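Local coordinates for gamma-glutamyltranspeptidase (Streptomyces lincolnensis, PDB 6J3A), which is a gamma-glutamyltranspeptidase homologue of the Ntn-hydrolase clan that probably cleaves gamma-glutamyl amide bonds or transfers the gamma-glutamyl group, at residues V15-T18 and A22-S25. Sequence-based numbering, arbitrary orientation.
Sequences VSST and ASQS
In the Ntn-hydrolase fold of the gamma-glutamyltranspeptidases, where helices layer against antiparallel strands, residues 15-17 end strand 13-17, with Thr18 leading out of it, and residues 22-25 lie near the start of helix 20-31, which packs against the strand after a short connection. Ser23 is the helix residue that settles on it, packing against both Val15 and Ser17, whose side chains leave the same face of the strand; the Ser17 and Ser23 CA atoms are 5.4 Å apart. On the Val15 side, a chi1 of -178° swings CG1 away from the residue's own backbone N and lays it against the Ser23 main chain, 3.7 Å from both its CA and its carbonyl O. At Ser17, CB meets the Ser23 hydroxyl, OG, at 3.1 Å, while the backbone N of Ser17 comes within 3.2 Å of that same OG. The hydroxyl is bonded to the carbonyl O of Tyr613, whose strand 613-616 pairs with 13-17, so this buried polar group ties the helix to the next strand as well. Ser16 faces the other side of the strand, its OG bonded to the carbonyl O of Ala604. Ala22, which also touches Val46 and Leu47 of helix 36-50, places its methyl CB 3.9 Å from Ser17 OG, and the two serine oxygens, Ser17 OG and Ser23 OG, lie 3.5 Å apart.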
ATOM      1  N   VAL A  15      -8.997  -4.039   3.412  1.00 28.20           N
ATOM      2  CA  VAL A  15      -8.291  -4.712   4.503  1.00 27.59           C
ATOM      3  C   VAL A  15      -7.135  -3.851   5.016  1.00 27.90           C
ATOM      4  O   VAL A  15      -6.428  -3.228   4.237  1.00 28.00           O
ATOM      5  CB  VAL A  15      -7.761  -6.091   4.069  1.00 27.34           C
ATOM      6  CG1 VAL A  15      -7.079  -6.783   5.240  1.00 27.10           C
ATOM      7  CG2 VAL A  15      -8.889  -6.973   3.521  1.00 27.37           C
ATOM      8  N   SER A  16      -6.948  -3.831   6.332  1.00 28.17           N
ATOM      9  CA  SER A  16      -5.803  -3.176   6.934  1.00 28.25           C
ATOM     10  C   SER A  16      -5.221  -4.031   8.062  1.00 29.63           C
ATOM     11  O   SER A  16      -5.886  -4.259   9.075  1.00 31.63           O
ATOM     12  CB  SER A  16      -6.198  -1.801   7.453  1.00 28.20           C
ATOM     13  OG  SER A  16      -5.045  -1.063   7.806  1.00 28.07           O
ATOM     14  N   SER A  17      -3.980  -4.486   7.860  1.00 30.04           N
ATOM     15  CA  SER A  17      -3.222  -5.300   8.811  1.00 29.67           C
ATOM     16  C   SER A  17      -1.952  -4.612   9.247  1.00 29.42           C
ATOM     17  O   SER A  17      -1.574  -3.553   8.734  1.00 28.85           O
ATOM     18  CB  SER A  17      -2.805  -6.636   8.187  1.00 30.13           C
ATOM     19  OG  SER A  17      -3.886  -7.525   8.144  1.00 33.16           O
ATOM     20  N   THR A  18      -1.296  -5.266  10.199  1.00 29.40           N
ATOM     21  CA  THR A  18       0.076  -4.968  10.595  1.00 29.83           C
ATOM     22  C   THR A  18       1.114  -5.700   9.734  1.00 30.14           C
ATOM     23  O   THR A  18       2.303  -5.613  10.040  1.00 31.80           O
ATOM     24  CB  THR A  18       0.320  -5.330  12.087  1.00 28.76           C
ATOM     25  OG1 THR A  18      -0.103  -6.676  12.344  1.00 27.75           O
ATOM     26  CG2 THR A  18      -0.430  -4.386  12.995  1.00 27.70           C
ATOM     27  N   ALA A  22      -0.615 -10.646   5.157  1.00 26.21           N
ATOM     28  CA  ALA A  22      -1.896 -10.966   5.780  1.00 26.33           C
ATOM     29  C   ALA A  22      -3.029 -10.139   5.174  1.00 26.30           C
ATOM     30  O   ALA A  22      -4.140 -10.642   4.987  1.00 27.48           O
ATOM     31  CB  ALA A  22      -1.817 -10.753   7.280  1.00 26.43           C
ATOM     32  N   SER A  23      -2.744  -8.876   4.863  1.00 26.38           N
ATOM     33  CA  SER A  23      -3.731  -8.008   4.224  1.00 25.84           C
ATOM     34  C   SER A  23      -4.182  -8.592   2.908  1.00 26.42           C
ATOM     35  O   SER A  23      -5.381  -8.774   2.678  1.00 26.40           O
ATOM     36  CB  SER A  23      -3.148  -6.632   3.965  1.00 25.56           C
ATOM     37  OG  SER A  23      -2.999  -5.917   5.163  1.00 25.45           O
ATOM     38  N   GLN A  24      -3.202  -8.896   2.058  1.00 26.64           N
ATOM     39  CA  GLN A  24      -3.469  -9.355   0.700  1.00 26.64           C
ATOM     40  C   GLN A  24      -4.092 -10.748   0.681  1.00 26.42           C
ATOM     41  O   GLN A  24      -4.863 -11.067  -0.227  1.00 26.68           O
ATOM     42  CB  GLN A  24      -2.183  -9.314  -0.142  1.00 27.16           C
ATOM     43  CG  GLN A  24      -2.331  -9.660  -1.627  1.00 27.44           C
ATOM     44  CD  GLN A  24      -3.536  -9.010  -2.299  1.00 28.94           C
ATOM     45  OE1 GLN A  24      -3.639  -7.785  -2.343  1.00 29.42           O
ATOM     46  NE2 GLN A  24      -4.460  -9.836  -2.825  1.00 28.53           N
ATOM     47  N   SER A  25      -3.765 -11.563   1.683  1.00 25.99           N
ATOM     48  CA  SER A  25      -4.306 -12.917   1.787  1.00 26.10           C
ATOM     49  C   SER A  25      -5.786 -12.836   2.152  1.00 26.72           C
ATOM     50  O   SER A  25      -6.618 -13.537   1.567  1.00 26.54           O
ATOM     51  CB  SER A  25      -3.543 -13.750   2.827  1.00 25.82           C
ATOM     52  OG  SER A  25      -2.200 -13.985   2.436  1.00 24.66           O
TER